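Local coordinates for major capsid protein (Faustovirus, PDB 5J7O), which builds the protein shell of a large double-stranded DNA virus as a double jelly-roll major capsid protein, probably assembled as trimeric capsomers, at residues B[105-110]-B[184-189]; B[206-211]-B[608-613]; B[220-225]-B[298-303]. All coordinates share one frame; numbering follows the deposited sequence.

Contact 1 of 3, residues B[105-110]-B[184-189]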
# COMPACT_ATOMS: atom_id res chain seq x y z
N VAL B 105 -19.15 19.58 -0.26
CA VAL B 105 -19.68 20.34 0.88
C VAL B 105 -18.58 20.46 1.93
O VAL B 105 -18.08 19.45 2.44
CB VAL B 105 -20.93 19.68 1.47
CG1 VAL B 105 -21.38 20.43 2.71
CG2 VAL B 105 -22.04 19.64 0.43
N HIS B 106 -18.22 21.70 2.26
CA HIS B 106 -17.27 21.96 3.33
C HIS B 106 -17.99 21.92 4.67
O HIS B 106 -18.94 22.68 4.88
CB HIS B 106 -16.60 23.32 3.12
CG HIS B 106 -15.69 23.73 4.24
ND1 HIS B 106 -15.54 25.04 4.62
CD2 HIS B 106 -14.90 23.00 5.06
CE1 HIS B 106 -14.69 25.11 5.63
NE2 HIS B 106 -14.29 23.88 5.92
N VAL B 107 -17.55 21.04 5.56
CA VAL B 107 -18.10 20.94 6.91
C VAL B 107 -16.99 21.25 7.90
O VAL B 107 -15.86 20.78 7.74
CB VAL B 107 -18.70 19.55 7.19
CG1 VAL B 107 -19.44 19.55 8.52
CG2 VAL B 107 -19.62 19.12 6.06
N GLN B 108 -17.31 22.05 8.91
CA GLN B 108 -16.34 22.50 9.90
C GLN B 108 -16.90 22.24 11.29
O GLN B 108 -17.93 22.80 11.66
CB GLN B 108 -16.02 23.99 9.71
CG GLN B 108 -14.70 24.42 10.30
CD GLN B 108 -14.36 25.86 9.96
OE1 GLN B 108 -15.12 26.78 10.26
NE2 GLN B 108 -13.21 26.06 9.32
N LEU B 109 -16.21 21.40 12.05
CA LEU B 109 -16.63 21.01 13.39
C LEU B 109 -15.64 21.55 14.41
O LEU B 109 -14.43 21.36 14.26
CB LEU B 109 -16.76 19.49 13.50
CG LEU B 109 -17.65 18.86 12.42
CD1 LEU B 109 -17.62 17.34 12.50
CD2 LEU B 109 -19.07 19.38 12.53
N ALA B 110 -16.15 22.21 15.44
CA ALA B 110 -15.30 22.91 16.40
C ALA B 110 -14.40 21.93 17.15
O ALA B 110 -14.76 20.78 17.40
CB ALA B 110 -16.15 23.70 17.39
N ARG B 184 -20.48 9.12 7.50
CA ARG B 184 -21.61 8.91 8.40
C ARG B 184 -22.36 10.21 8.69
O ARG B 184 -23.56 10.17 8.99
CB ARG B 184 -21.14 8.29 9.72
CG ARG B 184 -22.25 7.53 10.43
CD ARG B 184 -21.81 6.99 11.78
NE ARG B 184 -22.76 5.99 12.27
CZ ARG B 184 -22.76 5.49 13.50
NH1 ARG B 184 -21.87 5.90 14.39
NH2 ARG B 184 -23.67 4.59 13.84
N LEU B 185 -21.67 11.35 8.62
CA LEU B 185 -22.28 12.62 8.99
C LEU B 185 -23.53 12.90 8.18
O LEU B 185 -24.51 13.44 8.70
CB LEU B 185 -21.27 13.76 8.82
CG LEU B 185 -21.77 15.14 9.24
CD1 LEU B 185 -21.95 15.20 10.75
CD2 LEU B 185 -20.82 16.22 8.77
N PHE B 186 -23.53 12.53 6.90
CA PHE B 186 -24.67 12.76 6.02
C PHE B 186 -25.56 11.53 6.06
O PHE B 186 -25.31 10.55 5.35
CB PHE B 186 -24.21 13.08 4.61
CG PHE B 186 -23.52 14.42 4.47
CD1 PHE B 186 -23.40 15.27 5.56
CD2 PHE B 186 -23.01 14.82 3.25
CE1 PHE B 186 -22.77 16.49 5.44
CE2 PHE B 186 -22.38 16.05 3.12
CZ PHE B 186 -22.26 16.88 4.21
N LYS B 187 -26.59 11.57 6.90
CA LYS B 187 -27.59 10.50 6.91
C LYS B 187 -28.23 10.35 5.54
O LYS B 187 -28.26 9.25 4.97
CB LYS B 187 -28.66 10.77 7.97
CG LYS B 187 -28.22 10.55 9.40
CD LYS B 187 -29.38 10.78 10.35
CE LYS B 187 -30.60 9.98 9.92
NZ LYS B 187 -31.80 10.31 10.73
N ARG B 188 -28.77 11.44 5.00
CA ARG B 188 -29.37 11.45 3.68
C ARG B 188 -28.89 12.68 2.93
O ARG B 188 -28.62 13.73 3.52
CB ARG B 188 -30.91 11.45 3.76
CG ARG B 188 -31.48 10.54 4.83
CD ARG B 188 -32.95 10.23 4.59
NE ARG B 188 -33.13 9.18 3.59
CZ ARG B 188 -33.17 7.88 3.87
NH1 ARG B 188 -33.03 7.46 5.12
NH2 ARG B 188 -33.33 7.00 2.89
N VAL B 189 -28.77 12.53 1.61
CA VAL B 189 -28.36 13.61 0.71
C VAL B 189 -29.34 13.62 -0.45
O VAL B 189 -29.48 12.62 -1.15
CB VAL B 189 -26.92 13.44 0.21
CG1 VAL B 189 -26.54 14.58 -0.73
CG2 VAL B 189 -25.95 13.38 1.38
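Asn294 OD1 is gripped by both His106 NE2 and Gln108 NE2 on one side of strand 99-109, whereas Val105 and Val107 carry the other side, where they meet Leu185 and Phe186. The alternation of a strand explains the split: Val105 and Val107 direct CB toward segment 184-189, and His106 directs it away. Strand 99-109 pairs with strands 293-298 and 389-401, while the chain after the corner at Lys187 runs in another sheet, between strands 320-326 and 196-202, consistent with two facing sheets of a jelly roll. The backbones stay well apart, with Val107 CA 9.5 Å from Leu185 CA, so side chains alone span the gap.

Val107 does most of the bridging because its two methyls fork. CG1, anti to the backbone N (chi1 -171°), meets Leu185 CD2 at 3.6 Å, the two side chains reaching for each other tip to tip. CG2 diverges to Phe186 CZ at 3.9 Å, yet remains 4.1 Å from Leu185 CD2, so this one methyl touches both partners. It approaches the Phe186 ring obliquely. Val105 takes a different place: its CG1 lies at the ring edge, near the ring plane, 4.0 Å from Phe186 CZ. CZ, on the CB–CG axis, is aimed by chi1 (-69°), while chi2 (-3°) sets the ring's roll, with CA near its plane, and so puts Val105 CG1 at the edge. Ile326 of strand 320-326 packs on both Leu185 and Phe186, extending the apolar layer.

All four touching residues are buried, and 176 Å² is covered between the segments. With the polar side chains His106 and Gln108 bonded to Asn294 and the meeting atoms all carbon, cohesion between these segments rests on hydrophobic burial and dispersion.

Contact 2 of 3, residues B[206-211]-B[608-613]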
# COMPACT_ATOMS: atom_id res chain seq x y z
N ALA B 206 -22.75 5.74 0.65
CA ALA B 206 -21.43 6.36 0.76
C ALA B 206 -20.37 5.35 1.14
O ALA B 206 -19.24 5.40 0.63
CB ALA B 206 -21.48 7.51 1.77
N ILE B 207 -20.69 4.41 2.03
CA ILE B 207 -19.70 3.41 2.41
C ILE B 207 -19.54 2.36 1.31
O ILE B 207 -18.47 1.76 1.18
CB ILE B 207 -20.04 2.76 3.76
CG1 ILE B 207 -21.32 1.93 3.67
CG2 ILE B 207 -20.17 3.83 4.83
CD1 ILE B 207 -21.60 1.11 4.92
N MET B 208 -20.59 2.12 0.51
CA MET B 208 -20.43 1.25 -0.65
C MET B 208 -19.47 1.87 -1.66
O MET B 208 -18.63 1.17 -2.24
CB MET B 208 -21.78 0.98 -1.30
CG MET B 208 -22.72 0.12 -0.46
SD MET B 208 -22.02 -1.48 -0.04
CE MET B 208 -23.44 -2.28 0.72
N TYR B 209 -19.57 3.18 -1.87
CA TYR B 209 -18.62 3.87 -2.74
C TYR B 209 -17.22 3.85 -2.14
O TYR B 209 -16.23 3.67 -2.86
CB TYR B 209 -19.08 5.31 -2.97
CG TYR B 209 -18.23 6.10 -3.94
CD1 TYR B 209 -17.05 6.71 -3.53
CD2 TYR B 209 -18.61 6.24 -5.27
CE1 TYR B 209 -16.27 7.42 -4.42
CE2 TYR B 209 -17.84 6.95 -6.16
CZ TYR B 209 -16.67 7.54 -5.73
OH TYR B 209 -15.89 8.26 -6.61
N ASN B 210 -17.11 4.04 -0.82
CA ASN B 210 -15.81 3.99 -0.16
C ASN B 210 -15.13 2.64 -0.37
O ASN B 210 -13.90 2.57 -0.45
CB ASN B 210 -15.99 4.28 1.33
CG ASN B 210 -14.68 4.18 2.11
OD1 ASN B 210 -13.79 5.01 1.96
ND2 ASN B 210 -14.58 3.16 2.95
N LYS B 211 -15.92 1.57 -0.50
CA LYS B 211 -15.34 0.24 -0.62
C LYS B 211 -15.02 -0.13 -2.07
O LYS B 211 -14.07 -0.88 -2.31
CB LYS B 211 -16.30 -0.81 -0.03
CG LYS B 211 -16.59 -0.64 1.46
CD LYS B 211 -17.74 -1.55 1.89
CE LYS B 211 -18.34 -1.11 3.23
NZ LYS B 211 -17.38 -1.27 4.36
N ASP B 608 -28.95 -6.57 9.12
CA ASP B 608 -29.69 -5.79 8.13
C ASP B 608 -29.16 -6.13 6.74
O ASP B 608 -27.98 -5.90 6.45
CB ASP B 608 -29.55 -4.29 8.39
CG ASP B 608 -30.16 -3.88 9.72
OD1 ASP B 608 -31.18 -4.47 10.12
OD2 ASP B 608 -29.61 -2.96 10.36
N LEU B 609 -30.03 -6.68 5.89
CA LEU B 609 -29.65 -6.98 4.51
C LEU B 609 -29.76 -5.68 3.71
O LEU B 609 -30.85 -5.23 3.37
CB LEU B 609 -30.54 -8.06 3.92
CG LEU B 609 -30.01 -8.61 2.59
CD1 LEU B 609 -28.73 -9.41 2.81
CD2 LEU B 609 -31.05 -9.43 1.86
N ILE B 610 -28.61 -5.08 3.42
CA ILE B 610 -28.54 -3.79 2.74
C ILE B 610 -28.35 -4.04 1.25
O ILE B 610 -27.39 -4.71 0.84
CB ILE B 610 -27.40 -2.93 3.30
CG1 ILE B 610 -27.57 -2.76 4.81
CG2 ILE B 610 -27.36 -1.58 2.61
CD1 ILE B 610 -26.39 -2.10 5.49
N SER B 611 -29.27 -3.52 0.44
CA SER B 611 -29.24 -3.67 -1.01
C SER B 611 -29.42 -2.30 -1.65
O SER B 611 -30.49 -1.69 -1.52
CB SER B 611 -30.32 -4.65 -1.49
OG SER B 611 -30.48 -4.57 -2.89
N ILE B 612 -28.38 -1.82 -2.32
CA ILE B 612 -28.37 -0.50 -2.94
C ILE B 612 -28.06 -0.69 -4.42
O ILE B 612 -26.92 -0.98 -4.78
CB ILE B 612 -27.36 0.44 -2.28
CG1 ILE B 612 -27.67 0.59 -0.79
CG2 ILE B 612 -27.35 1.79 -2.97
CD1 ILE B 612 -26.64 1.38 -0.04
N ALA B 613 -29.07 -0.51 -5.26
CA ALA B 613 -28.91 -0.69 -6.70
C ALA B 613 -28.69 0.65 -7.39
O ALA B 613 -29.18 1.69 -6.95
CB ALA B 613 -30.14 -1.38 -7.30
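Met208, on helix 203-212, reaches across to Ile610 and Ile612 of strand 607-620, in the double jelly-roll fold. That strand lies between strands 415-428 and 444-453, in a sheet made of the later part of the chain, whereas the helix directly follows strand 196-202 of the earlier part. The contact therefore probably sits at the junction of the two jelly rolls.

The side chain leaves the helix with CB aimed at the strand; the Met208 and Ile612 CA atoms are 8.4 Å apart. Met208 CB itself is still about 5.0 Å from Ile612 CD1, too far for close packing. CG makes the first real approach, 4.1 Å from Ile612 CD1, the two side chains crossing obliquely. At CG the chain bends: chi2 of -58° turns SD off the direct line to Ile612, leaving the sulfur 5.4 Å from Ile612 CD1. Past the sulfur the chain is extended (chi3 -172°), which carries CE along the strand to Ile610, where it stands 4.4 Å from CG2. That is a loose van der Waals approach. Thus the one methionine touches the two isoleucines at two points, CG near its root and CE at its tip.

The isoleucines are two positions apart, and their CB atoms point to the same side, while Ser611 between them points away. Leu204, one turn earlier on the helix, also touches both Ile610 and Ile612, and Tyr448 of the adjacent strand 444-453 packs on Met208. Further along the helix, NZ of the buried Lys211 has a salt bridge to Asp563 OD2 and a hydrogen bond to His469 O.

Only 125 Å² is buried between the segments, all three touching residues being buried. The two methyls that receive the methionine, Ile610 CG2 and Ile612 CD1, lie 4.0 Å from each other.

Contact 3 of 3, residues B[220-225]-B[298-303]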
# COMPACT_ATOMS: atom_id res chain seq x y z
N THR B 220 -5.60 8.59 -0.63
CA THR B 220 -5.11 9.55 0.35
C THR B 220 -5.94 10.83 0.33
O THR B 220 -6.35 11.33 1.38
CB THR B 220 -3.63 9.86 0.09
OG1 THR B 220 -2.83 8.74 0.49
CG2 THR B 220 -3.19 11.09 0.87
N GLY B 221 -6.20 11.37 -0.86
CA GLY B 221 -7.05 12.55 -0.95
C GLY B 221 -8.47 12.27 -0.52
O GLY B 221 -9.11 13.11 0.11
N TRP B 222 -8.99 11.09 -0.86
CA TRP B 222 -10.34 10.71 -0.46
C TRP B 222 -10.48 10.68 1.05
O TRP B 222 -11.44 11.23 1.61
CB TRP B 222 -10.70 9.35 -1.07
CG TRP B 222 -11.98 8.75 -0.57
CD1 TRP B 222 -12.11 7.68 0.27
CD2 TRP B 222 -13.31 9.16 -0.90
NE1 TRP B 222 -13.43 7.41 0.49
CE2 TRP B 222 -14.19 8.30 -0.22
CE3 TRP B 222 -13.84 10.17 -1.71
CZ2 TRP B 222 -15.58 8.42 -0.31
CZ3 TRP B 222 -15.22 10.29 -1.80
CH2 TRP B 222 -16.07 9.42 -1.11
N LYS B 223 -9.51 10.06 1.74
CA LYS B 223 -9.56 10.01 3.20
C LYS B 223 -9.50 11.40 3.81
O LYS B 223 -10.19 11.68 4.80
CB LYS B 223 -8.42 9.14 3.73
CG LYS B 223 -8.62 7.65 3.52
CD LYS B 223 -7.49 6.85 4.15
CE LYS B 223 -7.80 5.36 4.14
NZ LYS B 223 -6.69 4.56 4.72
N ARG B 224 -8.69 12.29 3.24
CA ARG B 224 -8.60 13.65 3.77
C ARG B 224 -9.87 14.44 3.53
O ARG B 224 -10.21 15.33 4.32
CB ARG B 224 -7.40 14.37 3.16
CG ARG B 224 -6.05 13.74 3.49
CD ARG B 224 -4.94 14.77 3.48
NE ARG B 224 -3.65 14.19 3.86
CZ ARG B 224 -2.58 14.17 3.07
NH1 ARG B 224 -2.63 14.70 1.86
NH2 ARG B 224 -1.45 13.62 3.50
N LEU B 225 -10.60 14.14 2.45
CA LEU B 225 -11.85 14.84 2.18
C LEU B 225 -12.91 14.52 3.23
O LEU B 225 -13.67 15.41 3.64
CB LEU B 225 -12.36 14.48 0.78
CG LEU B 225 -11.60 15.05 -0.42
CD1 LEU B 225 -12.16 14.49 -1.71
CD2 LEU B 225 -11.67 16.57 -0.42
N PRO B 298 -17.64 15.13 -0.89
CA PRO B 298 -18.22 15.21 -2.23
C PRO B 298 -19.62 14.61 -2.27
O PRO B 298 -19.93 13.66 -1.55
CB PRO B 298 -17.25 14.38 -3.09
CG PRO B 298 -16.02 14.18 -2.23
CD PRO B 298 -16.52 14.18 -0.82
N LEU B 299 -20.46 15.20 -3.12
CA LEU B 299 -21.82 14.71 -3.31
C LEU B 299 -21.82 13.74 -4.48
O LEU B 299 -21.57 14.13 -5.63
CB LEU B 299 -22.78 15.87 -3.54
CG LEU B 299 -22.81 16.91 -2.41
CD1 LEU B 299 -23.98 17.87 -2.58
CD2 LEU B 299 -22.86 16.24 -1.04
N LEU B 300 -22.10 12.47 -4.20
CA LEU B 300 -21.85 11.38 -5.14
C LEU B 300 -23.03 11.16 -6.08
O LEU B 300 -23.60 10.08 -6.18
CB LEU B 300 -21.53 10.10 -4.37
CG LEU B 300 -20.57 10.25 -3.18
CD1 LEU B 300 -20.78 9.12 -2.18
CD2 LEU B 300 -19.12 10.27 -3.66
N PHE B 301 -23.40 12.22 -6.80
CA PHE B 301 -24.44 12.13 -7.81
C PHE B 301 -23.82 11.87 -9.19
O PHE B 301 -22.61 11.98 -9.39
CB PHE B 301 -25.28 13.40 -7.84
CG PHE B 301 -26.14 13.59 -6.61
CD1 PHE B 301 -27.16 12.69 -6.32
CD2 PHE B 301 -25.94 14.66 -5.77
CE1 PHE B 301 -27.96 12.87 -5.21
CE2 PHE B 301 -26.73 14.84 -4.65
CZ PHE B 301 -27.74 13.94 -4.37
N TRP B 302 -24.69 11.53 -10.15
CA TRP B 302 -24.20 11.15 -11.47
C TRP B 302 -23.61 12.34 -12.21
O TRP B 302 -22.65 12.18 -12.98
CB TRP B 302 -25.34 10.51 -12.29
CG TRP B 302 -26.21 11.53 -12.95
CD1 TRP B 302 -26.08 12.02 -14.22
CD2 TRP B 302 -27.33 12.21 -12.38
NE1 TRP B 302 -27.05 12.95 -14.47
CE2 TRP B 302 -27.83 13.09 -13.36
CE3 TRP B 302 -27.96 12.16 -11.13
CZ2 TRP B 302 -28.93 13.91 -13.13
CZ3 TRP B 302 -29.05 12.97 -10.91
CH2 TRP B 302 -29.52 13.84 -11.90
N PHE B 303 -24.13 13.54 -11.97
CA PHE B 303 -23.76 14.70 -12.77
C PHE B 303 -22.41 15.25 -12.33
O PHE B 303 -22.08 16.41 -12.62
CB PHE B 303 -24.84 15.79 -12.70
CG PHE B 303 -25.23 16.18 -11.31
CD1 PHE B 303 -24.48 17.08 -10.58
CD2 PHE B 303 -26.38 15.65 -10.74
CE1 PHE B 303 -24.86 17.45 -9.30
CE2 PHE B 303 -26.76 16.01 -9.46
CZ PHE B 303 -26.00 16.91 -8.74
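Helix 216-225 packs here against the chain that leaves strand 293-298, which runs into an inverse gamma turn centred on Leu300. Pro298 CG is the shared point: Leu225 CD1 lies 3.9 Å from it and Trp222 CZ3 4.0 Å. The six-membered part of the indole also reaches Leu300, Trp222 CH2 standing 4.1 Å from Leu300 CD2, with the side chains at about a right angle. Trp222 does not direct CB at the loop; with CG anti to the backbone N (chi1 171°), the length of the indole brings its far end there.

The other end of the indole is polar: NE1 bonds to Asn210 OD1 of helix 203-212, which should limit rotation of the ring. Trp551 of the second subunit meets the Trp222 ring with planes at about 25° and packs on Pro298 as well. With 155 Å² buried between the segments, the chemistry implies a hydrophobic joint in which the bond to Asn210 should restrain the indole, and which forms part of the interface with the second subunit.

From the N terminus, contact 1 closes first, joining strand 99-109 to segment 184-189 across 73 residues. Contact 2 opens next at 206-211 and closes only at 608-613, so its loop spans 396 residues and holds contact 3 (220-225 with 298-303) nested inside. Contact 1 ties two sheets of the earlier part of the chain, contact 2 links that part to the later sheet, and contact 3 touches both, through Leu299 on Val105 and through Trp222 on Asn210. Leu299 CD2 packs 3.8 Å from Val105 CG2, while the successive helices 203-212 and 216-225 join contacts 2 and 3. Contacts 1 and 2 do not touch; their centres are about 18 Å apart.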